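Local coordinates for protein carbohydrate deacetylase (Enterococcus faecalis, PDB 2I5I) that probably catalyses the magnesium-dependent removal of acetyl groups from acetylated carbohydrates, a step in the breakdown of oligosaccharides, at residues K136-L141 and K165-L170; L153-A158 and E169-V174; R175-M180 and A256-L261; E105-W110 and L145-K150. One frame throughout, in Å; residues are numbered along the deposited sequence.

The four contacts tie helix 138-151 and the long loop that follows it to the parallel sheet and to helix 103-117. Interactions 1 and 4 both use helix 138-151, centres about 14 Å apart, and their segments alternate along the chain. Interactions 1 and 2 share E169 and L170, centres about 9 Å apart, and fold the loop against the helix start and against itself. Interactions 1, 2 and 4 all precede interaction 3, about 10 Å from interaction 2, where the loop enters strand 179-181 and meets the chain after strand 254-256. Interactions 3 and 4, about 20 Å apart, do not touch. R156 of interaction 2 and W110 of interaction 4 come near H130, the predicted magnesium ligand.

Interaction 1: K136-L141 and K165-L170; sequences KNKKLL and KDYLEL
With CG of Y167 opposite its own carbonyl carbon (chi1 -83°), the phenol ring reaches across to the start of helix 138-151, while K138, bent at chi2 and chi4, passes obliquely by the CD1-CE1 side of the ring to reach D166. K138 CG lies 3.5 Å from Y167 CE1, and its CE sits at the ring edge in the ring plane. NZ forms a salt bridge with D166 OD2 at 2.5 Å, unusually short, so its exact geometry is doubtful. Deeper in, L141 places CD2 3.6 Å from Y167 CG, and the same methyl meets L170 CD1 at 3.8 Å. Lysine and leucine approach the ring from one side, K138 CG near CD1 and CE1, the leucine methyl near CB and CG. Y167 OH packs 3.2 Å from N137 CA and is hydrogen-bonded to the carbonyl of G135, which holds the phenol against the residues that precede the helix. N137 caps that helix: its OD1 accepts from L140 N at 2.8 Å, almost in line with the side-chain carbonyl, and more weakly from K139 N, while ND2 bonds to E98. The arrangement is an asparagine N-cap at the start of helix 138-151, flanked by a loop tyrosine anchored beside it.

Interaction 2: L153-A158 and E169-V174; sequences LPLRNA and ELYQDV
R156 O and the hydroxyl of Y171 join two parts of the loop between helix 138-151 and strand 179-181, where a type II' beta turn from Y171 to V174 brings the chain back beside 153-158. The polar part centres on that hydroxyl. Y171 OH donates to R156 O over 2.8 Å, approaching at 131° to the carbonyl and tilted 22° from its plane, while the oxygen lies at the edge of the tyrosine ring. H134 also donates to R156 O, so two bonds grip this buried carbonyl. The R156 side chain pairs with D12 and E210 in salt bridges and lies about 8 Å from that of H130, the predicted magnesium ligand. Within the turn, V174 N bonds to Y171 O at 2.9 Å. Apolar contacts fill the rest. A158 CB packs 3.4 Å from Y171 OH. L155 crosses Y171 at about a right angle, its CD2 3.8 Å from Y171 CE2, and both residues are buried. V174, with CG1 anti to its backbone N (chi1 180°), turns that methyl toward segment 153-158, also facing the carbonyl of L153. There V174 CG1 rests 3.7 Å from L155 CB.

Interaction 3: R175-M180 and A256-L261; sequences RTPDEM and ANYESL
A short 3-10 turn in the loop that follows strand 254-256 of the parallel sheet of this deacetylase fold packs against the chain entering strand 179-181, with L261 lying between R175 and P177. L261 contributes the largest share of the contact, followed by R175. Its CG is opposite the carbonyl carbon (chi1 -65°), and with chi2 at 172° CD1 extends toward the proline: L261 CD1 is 3.6 Å from P177 CD, the two side chains nearly perpendicular. Its backbone lies under the arginine. R175 bends at chi3 (81°) and folds back, so that L261 CA sits over one face of the guanidinium, displaced toward its rim, and R175 CD comes within 3.4 Å of L261 O. The group is held from the sides as well: NH1 donates to A262 O and to a water lying in the guanidinium plane, and that water makes a weak bond to S260 O. P177 has a second neighbour in Y258, whose side chain lies across it, with P177 CG 3.3 Å from Y258 OH. This hydroxyl is hydrogen-bonded to E210 of strand 208-213, and the Y258 ring stacks with H126, which fixes the tyrosine against which the proline rests. Elsewhere in the turn, E259 forms a salt bridge with R123 of a second subunit, linking this region to the oligomer. The turn is braced from within: N257 OD1 accepts from E259 N in an Asx turn, and N257 O takes two donors, S260 N at 3.2 Å and S260 OG at 2.9 Å.

Interaction 4: E105-W110 and L145-K150; sequences EVYNEW and LALARK
Y107 and L147 bury the largest areas where helices 103-117 and 138-151 pack, their segment axes 10.6 Å apart at closest approach and inclined at 40°. CG of Y107 is anti to the backbone N (chi1 -175°), which directs the phenol toward A146 and L147 of the neighbouring helix. There L147 meets it obliquely: CD2 lies over one face of the ring, displaced toward the rim, in a CH-pi contact 4.1 Å from the centroid. L147 CG adds a contact with Y107 CE2 at 3.8 Å, and at the ring's edge A146 CB is 4.0 Å from the same carbon. The other leucine branch turns toward W110, where L147 CD1 sits 3.5 Å from W110 CB and close to the indole edge. One leucine thus touches two aromatic residues one turn apart, a different branch to each. At the outer end, K150 is extended beyond CG and slants past the hydroxyl, its CD 3.7 Å from Y107 OH. Its ammonium group is engaged beyond the pair by salt bridges to D111 of helix 103-117 and to E207 of a third subunit. The W110 ring is covered on one face by V106 CG1 and packs toward V143 and A144 of helix 138-151. The contact thus joins two neighbouring helices, with strand 127-129 between them in the chain, and reaches the subunit interface through K150.

Interaction 1: K136-L141 and K165-L170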
loop_
_atom_site.group_PDB
_atom_site.type_symbol
_atom_site.label_atom_id
_atom_site.label_comp_id
_atom_site.label_asym_id
_atom_site.label_seq_id
_atom_site.Cartn_x
_atom_site.Cartn_y
_atom_site.Cartn_z
ATOM N N LYS A 136 15.170 30.616 23.261
ATOM C CA LYS A 136 14.750 31.914 23.784
ATOM C C LYS A 136 15.700 32.415 24.881
ATOM O O LYS A 136 15.900 33.623 25.032
ATOM C CB LYS A 136 13.343 31.819 24.360
ATOM C CG LYS A 136 12.796 33.094 24.988
ATOM C CD LYS A 136 13.009 34.302 24.100
ATOM C CE LYS A 136 11.797 35.225 24.071
ATOM N NZ LYS A 136 11.937 36.171 22.911
ATOM N N ASN A 137 16.238 31.463 25.614
ATOM C CA ASN A 137 17.197 31.656 26.684
ATOM C C ASN A 137 17.832 30.316 27.040
ATOM O O ASN A 137 17.321 29.239 26.712
ATOM C CB ASN A 137 16.563 32.316 27.912
ATOM C CG ASN A 137 15.597 31.490 28.697
ATOM O OD1 ASN A 137 15.748 30.286 28.904
ATOM N ND2 ASN A 137 14.525 32.101 29.192
ATOM N N LYS A 138 18.960 30.367 27.721
ATOM C CA LYS A 138 19.784 29.222 28.048
ATOM C C LYS A 138 19.123 28.180 28.928
ATOM O O LYS A 138 19.509 27.007 28.876
ATOM C CB LYS A 138 21.058 29.755 28.745
ATOM C CG LYS A 138 22.174 30.056 27.759
ATOM C CD LYS A 138 22.966 31.283 28.155
ATOM C CE LYS A 138 23.953 31.767 27.111
ATOM N NZ LYS A 138 25.290 31.978 27.743
ATOM N N LYS A 139 18.155 28.607 29.733
ATOM C CA LYS A 139 17.445 27.746 30.647
ATOM C C LYS A 139 16.477 26.834 29.886
ATOM O O LYS A 139 16.375 25.644 30.151
ATOM C CB LYS A 139 16.609 28.540 31.647
ATOM C CG LYS A 139 17.375 29.336 32.682
ATOM C CD LYS A 139 16.670 30.657 32.955
ATOM N N LEU A 140 15.746 27.453 28.958
ATOM C CA LEU A 140 14.866 26.684 28.072
ATOM C C LEU A 140 15.697 25.747 27.203
ATOM O O LEU A 140 15.441 24.546 27.147
ATOM C CB LEU A 140 13.992 27.636 27.259
ATOM C CG LEU A 140 12.810 28.252 28.027
ATOM C CD1 LEU A 140 12.138 29.383 27.260
ATOM C CD2 LEU A 140 11.776 27.192 28.365
ATOM N N LEU A 141 16.709 26.264 26.521
ATOM C CA LEU A 141 17.705 25.451 25.847
ATOM C C LEU A 141 18.195 24.269 26.663
ATOM O O LEU A 141 18.309 23.129 26.215
ATOM C CB LEU A 141 18.952 26.307 25.541
ATOM C CG LEU A 141 20.048 25.620 24.731
ATOM C CD1 LEU A 141 19.463 24.922 23.509
ATOM C CD2 LEU A 141 21.113 26.628 24.314
ATOM N N LYS A 165 25.633 33.108 20.185
ATOM C CA LYS A 165 26.531 32.100 19.628
ATOM C C LYS A 165 27.056 31.165 20.712
ATOM O O LYS A 165 27.381 30.007 20.440
ATOM C CB LYS A 165 27.684 32.778 18.888
ATOM N N ASP A 166 27.121 31.670 21.947
ATOM C CA ASP A 166 27.655 30.862 23.037
ATOM C C ASP A 166 26.688 29.765 23.460
ATOM O O ASP A 166 26.982 28.915 24.301
ATOM C CB ASP A 166 28.046 31.768 24.194
ATOM C CG ASP A 166 26.927 32.333 25.029
ATOM O OD1 ASP A 166 25.813 32.566 24.518
ATOM O OD2 ASP A 166 27.183 32.560 26.237
ATOM N N TYR A 167 25.498 29.753 22.866
ATOM C CA TYR A 167 24.555 28.666 23.176
ATOM C C TYR A 167 25.167 27.310 22.843
ATOM O O TYR A 167 25.004 26.310 23.536
ATOM C CB TYR A 167 23.268 28.854 22.388
ATOM C CG TYR A 167 22.225 29.793 22.931
ATOM C CD1 TYR A 167 22.311 30.422 24.161
ATOM C CD2 TYR A 167 21.087 30.061 22.168
ATOM C CE1 TYR A 167 21.324 31.280 24.615
ATOM C CE2 TYR A 167 20.092 30.910 22.613
ATOM C CZ TYR A 167 20.209 31.519 23.844
ATOM O OH TYR A 167 19.232 32.368 24.305
ATOM N N LEU A 168 25.890 27.296 21.723
ATOM C CA LEU A 168 26.381 26.031 21.188
ATOM C C LEU A 168 27.433 25.411 22.072
ATOM O O LEU A 168 27.660 24.194 22.063
ATOM C CB LEU A 168 26.904 26.236 19.760
ATOM C CG LEU A 168 25.868 25.696 18.736
ATOM C CD1 LEU A 168 24.775 26.735 18.565
ATOM C CD2 LEU A 168 26.525 25.322 17.422
ATOM N N GLU A 169 28.074 26.226 22.917
ATOM C CA GLU A 169 29.067 25.565 23.790
ATOM C C GLU A 169 28.385 24.616 24.772
ATOM O O GLU A 169 29.034 23.797 25.431
ATOM C CB GLU A 169 29.965 26.555 24.499
ATOM C CG GLU A 169 29.424 27.822 25.117
ATOM C CD GLU A 169 30.517 28.861 25.232
ATOM O OE1 GLU A 169 31.235 29.078 24.234
ATOM O OE2 GLU A 169 30.660 29.465 26.318
ATOM N N LEU A 170 27.075 24.717 24.944
ATOM C CA LEU A 170 26.330 23.885 25.846
ATOM C C LEU A 170 25.903 22.550 25.253
ATOM O O LEU A 170 25.453 21.692 26.011
ATOM C CB LEU A 170 25.028 24.565 26.304
ATOM C CG LEU A 170 25.183 26.065 26.609
ATOM C CD1 LEU A 170 23.843 26.672 26.976
ATOM C CD2 LEU A 170 26.236 26.253 27.693
#

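Interaction 2: L153-A158 and E169-V174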
loop_
_atom_site.group_PDB
_atom_site.type_symbol
_atom_site.label_atom_id
_atom_site.label_comp_id
_atom_site.label_asym_id
_atom_site.label_seq_id
_atom_site.Cartn_x
_atom_site.Cartn_y
_atom_site.Cartn_z
ATOM N N LEU A 153 18.775 12.095 20.762
ATOM C CA LEU A 153 18.411 12.752 19.521
ATOM C C LEU A 153 19.196 14.039 19.330
ATOM O O LEU A 153 19.399 14.740 20.328
ATOM C CB LEU A 153 16.925 13.136 19.541
ATOM C CG LEU A 153 15.986 11.935 19.665
ATOM C CD1 LEU A 153 14.592 12.415 20.028
ATOM C CD2 LEU A 153 16.007 11.120 18.381
ATOM N N PRO A 154 19.612 14.309 18.101
ATOM C CA PRO A 154 20.254 15.587 17.796
ATOM C C PRO A 154 19.190 16.686 17.888
ATOM O O PRO A 154 17.989 16.405 17.769
ATOM C CB PRO A 154 20.763 15.431 16.375
ATOM C CG PRO A 154 19.901 14.355 15.800
ATOM C CD PRO A 154 19.532 13.435 16.921
ATOM N N LEU A 155 19.659 17.901 18.093
ATOM C CA LEU A 155 18.819 19.046 18.373
ATOM C C LEU A 155 19.163 20.215 17.476
ATOM O O LEU A 155 20.351 20.498 17.262
ATOM C CB LEU A 155 19.038 19.455 19.844
ATOM C CG LEU A 155 18.386 20.743 20.296
ATOM C CD1 LEU A 155 16.858 20.590 20.274
ATOM C CD2 LEU A 155 18.819 21.151 21.696
ATOM N N ARG A 156 18.154 20.910 16.968
ATOM C CA ARG A 156 18.360 22.054 16.111
ATOM C C ARG A 156 19.282 23.084 16.796
ATOM O O ARG A 156 19.084 23.341 17.986
ATOM C CB ARG A 156 17.024 22.739 15.783
ATOM C CG ARG A 156 17.208 24.065 15.071
ATOM C CD ARG A 156 15.852 24.682 14.750
ATOM N NE ARG A 156 15.377 24.177 13.457
ATOM C CZ ARG A 156 14.197 24.531 12.938
ATOM N NH1 ARG A 156 13.400 25.353 13.591
ATOM N NH2 ARG A 156 13.791 24.063 11.756
ATOM N N ASN A 157 20.199 23.643 16.031
ATOM C CA ASN A 157 21.056 24.726 16.541
ATOM C C ASN A 157 20.171 25.902 16.919
ATOM O O ASN A 157 19.491 26.503 16.082
ATOM C CB ASN A 157 22.089 25.060 15.491
ATOM C CG ASN A 157 22.975 26.249 15.758
ATOM O OD1 ASN A 157 22.597 27.198 16.444
ATOM N ND2 ASN A 157 24.167 26.156 15.174
ATOM N N ALA A 158 20.195 26.263 18.195
ATOM C CA ALA A 158 19.353 27.329 18.700
ATOM C C ALA A 158 19.821 28.750 18.470
ATOM O O ALA A 158 19.057 29.689 18.785
ATOM C CB ALA A 158 19.205 27.095 20.215
ATOM N N GLU A 169 28.074 26.226 22.917
ATOM C CA GLU A 169 29.067 25.565 23.790
ATOM C C GLU A 169 28.385 24.616 24.772
ATOM O O GLU A 169 29.034 23.797 25.431
ATOM C CB GLU A 169 29.965 26.555 24.499
ATOM C CG GLU A 169 29.424 27.822 25.117
ATOM C CD GLU A 169 30.517 28.861 25.232
ATOM O OE1 GLU A 169 31.235 29.078 24.234
ATOM O OE2 GLU A 169 30.660 29.465 26.318
ATOM N N LEU A 170 27.075 24.717 24.944
ATOM C CA LEU A 170 26.330 23.885 25.846
ATOM C C LEU A 170 25.903 22.550 25.253
ATOM O O LEU A 170 25.453 21.692 26.011
ATOM C CB LEU A 170 25.028 24.565 26.304
ATOM C CG LEU A 170 25.183 26.065 26.609
ATOM C CD1 LEU A 170 23.843 26.672 26.976
ATOM C CD2 LEU A 170 26.236 26.253 27.693
ATOM N N TYR A 171 26.025 22.428 23.933
ATOM C CA TYR A 171 25.505 21.214 23.298
ATOM C C TYR A 171 26.334 19.979 23.624
ATOM O O TYR A 171 25.789 18.943 24.000
ATOM C CB TYR A 171 25.445 21.401 21.770
ATOM C CG TYR A 171 24.198 22.129 21.289
ATOM C CD1 TYR A 171 23.962 23.446 21.647
ATOM C CD2 TYR A 171 23.271 21.472 20.483
ATOM C CE1 TYR A 171 22.830 24.114 21.218
ATOM C CE2 TYR A 171 22.128 22.126 20.040
ATOM C CZ TYR A 171 21.924 23.435 20.412
ATOM O OH TYR A 171 20.813 24.121 20.000
ATOM N N GLN A 172 27.649 20.083 23.445
ATOM C CA GLN A 172 28.578 19.015 23.829
ATOM C C GLN A 172 28.300 17.699 23.123
ATOM O O GLN A 172 28.634 17.608 21.934
ATOM C CB GLN A 172 28.540 18.899 25.363
ATOM C CG GLN A 172 29.264 20.096 25.967
ATOM C CD GLN A 172 28.972 20.401 27.413
ATOM O OE1 GLN A 172 28.517 19.592 28.213
ATOM N NE2 GLN A 172 29.265 21.654 27.770
ATOM N N ASP A 173 27.744 16.723 23.814
ATOM C CA ASP A 173 27.416 15.419 23.277
ATOM C C ASP A 173 26.192 15.452 22.352
ATOM O O ASP A 173 26.032 14.534 21.536
ATOM C CB ASP A 173 27.149 14.424 24.402
ATOM C CG ASP A 173 26.105 14.863 25.409
ATOM O OD1 ASP A 173 25.825 16.064 25.554
ATOM O OD2 ASP A 173 25.545 13.981 26.097
ATOM N N VAL A 174 25.357 16.460 22.509
ATOM C CA VAL A 174 24.167 16.614 21.663
ATOM C C VAL A 174 24.511 17.218 20.303
ATOM O O VAL A 174 24.891 18.373 20.125
ATOM C CB VAL A 174 23.093 17.472 22.336
ATOM C CG1 VAL A 174 21.880 17.614 21.418
ATOM C CG2 VAL A 174 22.646 16.893 23.670
#

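Interaction 3: R175-M180 and A256-L261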
loop_
_atom_site.group_PDB
_atom_site.type_symbol
_atom_site.label_atom_id
_atom_site.label_comp_id
_atom_site.label_asym_id
_atom_site.label_seq_id
_atom_site.Cartn_x
_atom_site.Cartn_y
_atom_site.Cartn_z
ATOM N N ARG A 175 24.366 16.408 19.256
ATOM C CA ARG A 175 24.726 16.815 17.908
ATOM C C ARG A 175 23.793 17.855 17.307
ATOM O O ARG A 175 22.598 17.858 17.628
ATOM C CB ARG A 175 24.745 15.536 17.052
ATOM C CG ARG A 175 25.912 14.633 17.440
ATOM C CD ARG A 175 26.175 13.502 16.475
ATOM N NE ARG A 175 26.944 13.906 15.301
ATOM C CZ ARG A 175 27.111 13.151 14.226
ATOM N NH1 ARG A 175 26.565 11.949 14.170
ATOM N NH2 ARG A 175 27.832 13.645 13.234
ATOM N N THR A 176 24.328 18.724 16.448
ATOM C CA THR A 176 23.546 19.844 15.934
ATOM C C THR A 176 24.203 20.374 14.679
ATOM O O THR A 176 25.426 20.235 14.501
ATOM C CB THR A 176 23.416 20.950 16.997
ATOM O OG1 THR A 176 22.572 22.018 16.570
ATOM C CG2 THR A 176 24.799 21.579 17.244
ATOM N N PRO A 177 23.439 20.954 13.761
ATOM C CA PRO A 177 24.073 21.634 12.626
ATOM C C PRO A 177 25.017 22.737 13.097
ATOM O O PRO A 177 24.815 23.395 14.123
ATOM C CB PRO A 177 22.894 22.236 11.871
ATOM C CG PRO A 177 21.705 21.426 12.279
ATOM C CD PRO A 177 21.966 20.968 13.687
ATOM N N ASP A 178 26.077 22.918 12.307
ATOM C CA ASP A 178 27.055 23.963 12.631
ATOM C C ASP A 178 26.466 25.351 12.488
ATOM O O ASP A 178 26.884 26.282 13.170
ATOM C CB ASP A 178 28.282 23.775 11.724
ATOM C CG ASP A 178 28.875 22.393 11.976
ATOM O OD1 ASP A 178 28.939 22.003 13.165
ATOM O OD2 ASP A 178 29.253 21.702 11.014
ATOM N N GLU A 179 25.491 25.502 11.581
ATOM C CA GLU A 179 24.877 26.812 11.382
ATOM C C GLU A 179 23.368 26.720 11.155
ATOM O O GLU A 179 22.969 25.867 10.366
ATOM C CB GLU A 179 25.530 27.508 10.184
HETATM N N MSE A 180 22.590 27.553 11.821
HETATM C CA MSE A 180 21.164 27.755 11.638
HETATM C C MSE A 180 20.964 28.928 10.685
HETATM O O MSE A 180 21.216 30.076 11.048
HETATM C CB MSE A 180 20.454 27.992 12.973
HETATM C CG MSE A 180 18.956 28.224 12.882
HETATM SE SE MSE A 180 18.026 26.700 12.557
HETATM C CE MSE A 180 17.497 27.007 10.882
ATOM N N ALA A 256 20.805 16.770 2.785
ATOM C CA ALA A 256 20.773 15.789 3.847
ATOM C C ALA A 256 19.640 15.970 4.833
ATOM O O ALA A 256 18.823 16.885 4.759
ATOM C CB ALA A 256 22.117 15.891 4.586
ATOM N N ASN A 257 19.610 15.081 5.822
ATOM C CA ASN A 257 18.608 15.131 6.883
ATOM C C ASN A 257 19.312 14.874 8.213
ATOM O O ASN A 257 20.543 14.733 8.170
ATOM C CB ASN A 257 17.467 14.146 6.638
ATOM C CG ASN A 257 17.940 12.725 6.432
ATOM O OD1 ASN A 257 18.788 12.220 7.177
ATOM N ND2 ASN A 257 17.376 12.098 5.405
ATOM N N TYR A 258 18.593 14.864 9.322
ATOM C CA TYR A 258 19.256 14.691 10.624
ATOM C C TYR A 258 19.755 13.282 10.865
ATOM O O TYR A 258 20.352 13.014 11.919
ATOM C CB TYR A 258 18.342 15.133 11.776
ATOM C CG TYR A 258 18.407 16.598 12.145
ATOM C CD1 TYR A 258 17.768 17.588 11.426
ATOM C CD2 TYR A 258 19.127 17.025 13.262
ATOM C CE1 TYR A 258 17.817 18.935 11.749
ATOM C CE2 TYR A 258 19.181 18.358 13.600
ATOM C CZ TYR A 258 18.541 19.327 12.869
ATOM O OH TYR A 258 18.614 20.641 13.242
ATOM N N GLU A 259 19.581 12.314 9.967
ATOM C CA GLU A 259 20.251 11.029 10.061
ATOM C C GLU A 259 21.774 11.234 10.020
ATOM O O GLU A 259 22.541 10.395 10.482
ATOM C CB GLU A 259 19.883 10.069 8.921
ATOM C CG GLU A 259 18.488 9.475 8.973
ATOM C CD GLU A 259 18.197 8.684 10.236
ATOM O OE1 GLU A 259 19.123 8.070 10.826
ATOM O OE2 GLU A 259 17.019 8.676 10.665
ATOM N N SER A 260 22.223 12.344 9.465
ATOM C CA SER A 260 23.619 12.722 9.349
ATOM C C SER A 260 24.199 13.170 10.697
ATOM O O SER A 260 25.415 13.350 10.826
ATOM C CB SER A 260 23.799 13.857 8.346
ATOM O OG SER A 260 23.286 15.075 8.866
ATOM N N LEU A 261 23.325 13.325 11.679
ATOM C CA LEU A 261 23.642 13.756 13.029
ATOM C C LEU A 261 23.148 12.802 14.107
ATOM O O LEU A 261 22.995 13.197 15.262
ATOM C CB LEU A 261 23.027 15.136 13.300
ATOM C CG LEU A 261 23.574 16.298 12.465
ATOM C CD1 LEU A 261 22.731 17.544 12.695
ATOM C CD2 LEU A 261 25.048 16.537 12.773
HETATM O O HOH W 1 27.107 10.621 11.610
#

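Interaction 4: E105-W110 and L145-K150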
loop_
_atom_site.group_PDB
_atom_site.type_symbol
_atom_site.label_atom_id
_atom_site.label_comp_id
_atom_site.label_asym_id
_atom_site.label_seq_id
_atom_site.Cartn_x
_atom_site.Cartn_y
_atom_site.Cartn_z
ATOM N N GLU A 105 8.052 22.008 34.709
ATOM C CA GLU A 105 6.831 21.761 33.941
ATOM C C GLU A 105 7.159 21.710 32.448
ATOM O O GLU A 105 6.595 20.867 31.759
ATOM C CB GLU A 105 5.777 22.815 34.235
ATOM C CG GLU A 105 5.260 22.754 35.662
ATOM C CD GLU A 105 4.246 23.816 35.989
ATOM O OE1 GLU A 105 3.844 24.587 35.094
ATOM O OE2 GLU A 105 3.846 23.886 37.168
ATOM N N VAL A 106 8.045 22.584 31.989
ATOM C CA VAL A 106 8.446 22.579 30.579
ATOM C C VAL A 106 9.086 21.235 30.244
ATOM O O VAL A 106 8.824 20.602 29.225
ATOM C CB VAL A 106 9.388 23.736 30.241
ATOM C CG1 VAL A 106 9.767 23.722 28.754
ATOM C CG2 VAL A 106 8.748 25.074 30.594
ATOM N N TYR A 107 9.952 20.775 31.126
ATOM C CA TYR A 107 10.556 19.457 30.955
ATOM C C TYR A 107 9.511 18.346 30.798
ATOM O O TYR A 107 9.542 17.600 29.889
ATOM C CB TYR A 107 11.501 19.111 32.111
ATOM C CG TYR A 107 12.256 17.806 31.963
ATOM C CD1 TYR A 107 11.735 16.637 32.414
ATOM C CD2 TYR A 107 13.500 17.772 31.403
ATOM C CE1 TYR A 107 12.405 15.470 32.275
ATOM C CE2 TYR A 107 14.183 16.629 31.281
ATOM C CZ TYR A 107 13.637 15.468 31.705
ATOM O OH TYR A 107 14.339 14.316 31.589
ATOM N N ASN A 108 8.581 18.280 31.713
ATOM C CA ASN A 108 7.567 17.235 31.727
ATOM C C ASN A 108 6.691 17.303 30.479
ATOM O O ASN A 108 6.370 16.295 29.857
ATOM C CB ASN A 108 6.690 17.324 32.975
ATOM C CG ASN A 108 7.501 17.060 34.237
ATOM O OD1 ASN A 108 8.460 16.279 34.188
ATOM N ND2 ASN A 108 7.138 17.689 35.347
ATOM N N GLU A 109 6.295 18.531 30.155
ATOM C CA GLU A 109 5.430 18.689 28.979
ATOM C C GLU A 109 6.175 18.307 27.705
ATOM O O GLU A 109 5.632 17.592 26.850
ATOM C CB GLU A 109 4.894 20.122 28.902
ATOM C CG GLU A 109 4.211 20.452 27.580
ATOM C CD GLU A 109 2.975 19.630 27.297
ATOM O OE1 GLU A 109 2.376 19.087 28.248
ATOM O OE2 GLU A 109 2.564 19.562 26.110
ATOM N N TRP A 110 7.419 18.768 27.548
ATOM C CA TRP A 110 8.144 18.405 26.319
ATOM C C TRP A 110 8.415 16.916 26.268
ATOM O O TRP A 110 8.359 16.265 25.215
ATOM C CB TRP A 110 9.406 19.263 26.216
ATOM C CG TRP A 110 9.132 20.653 25.716
ATOM C CD1 TRP A 110 7.948 21.198 25.297
ATOM C CD2 TRP A 110 10.116 21.688 25.582
ATOM N NE1 TRP A 110 8.152 22.507 24.916
ATOM C CE2 TRP A 110 9.469 22.840 25.080
ATOM C CE3 TRP A 110 11.481 21.747 25.845
ATOM C CZ2 TRP A 110 10.169 24.023 24.843
ATOM C CZ3 TRP A 110 12.167 22.928 25.607
ATOM C CH2 TRP A 110 11.521 24.062 25.112
ATOM N N LEU A 145 18.168 20.334 25.746
ATOM C CA LEU A 145 19.360 19.492 25.682
ATOM C C LEU A 145 19.239 18.294 26.596
ATOM O O LEU A 145 19.659 17.171 26.282
ATOM C CB LEU A 145 20.626 20.288 26.040
ATOM C CG LEU A 145 21.015 21.307 24.948
ATOM C CD1 LEU A 145 21.779 22.465 25.570
ATOM C CD2 LEU A 145 21.782 20.633 23.833
ATOM N N ALA A 146 18.610 18.500 27.763
ATOM C CA ALA A 146 18.396 17.391 28.680
ATOM C C ALA A 146 17.521 16.317 28.025
ATOM O O ALA A 146 17.801 15.129 28.174
ATOM C CB ALA A 146 17.789 17.860 29.991
ATOM N N LEU A 147 16.477 16.712 27.291
ATOM C CA LEU A 147 15.632 15.687 26.637
ATOM C C LEU A 147 16.328 15.081 25.423
ATOM O O LEU A 147 16.133 13.909 25.057
ATOM C CB LEU A 147 14.281 16.329 26.326
ATOM C CG LEU A 147 13.387 16.583 27.555
ATOM C CD1 LEU A 147 12.383 17.694 27.309
ATOM C CD2 LEU A 147 12.723 15.286 27.957
ATOM N N ALA A 148 17.189 15.832 24.765
ATOM C CA ALA A 148 18.006 15.347 23.660
ATOM C C ALA A 148 18.896 14.202 24.154
ATOM O O ALA A 148 19.044 13.176 23.488
ATOM C CB ALA A 148 18.862 16.431 23.037
ATOM N N ARG A 149 19.473 14.426 25.351
ATOM C CA ARG A 149 20.363 13.387 25.899
ATOM C C ARG A 149 19.547 12.174 26.320
ATOM O O ARG A 149 19.967 11.045 26.076
ATOM C CB ARG A 149 21.221 13.935 27.050
ATOM C CG ARG A 149 21.964 15.199 26.692
ATOM C CD ARG A 149 22.714 15.857 27.841
ATOM N NE ARG A 149 23.654 16.812 27.264
ATOM C CZ ARG A 149 23.797 18.101 27.451
ATOM N NH1 ARG A 149 23.027 18.780 28.292
ATOM N NH2 ARG A 149 24.744 18.740 26.776
ATOM N N LYS A 150 18.385 12.397 26.912
ATOM C CA LYS A 150 17.505 11.368 27.437
ATOM C C LYS A 150 16.991 10.472 26.309
ATOM O O LYS A 150 16.905 9.256 26.505
ATOM C CB LYS A 150 16.328 11.963 28.196
ATOM C CG LYS A 150 15.319 10.936 28.673
ATOM C CD LYS A 150 14.011 11.608 29.071
ATOM C CE LYS A 150 13.064 10.636 29.746
ATOM N NZ LYS A 150 12.158 11.322 30.716
#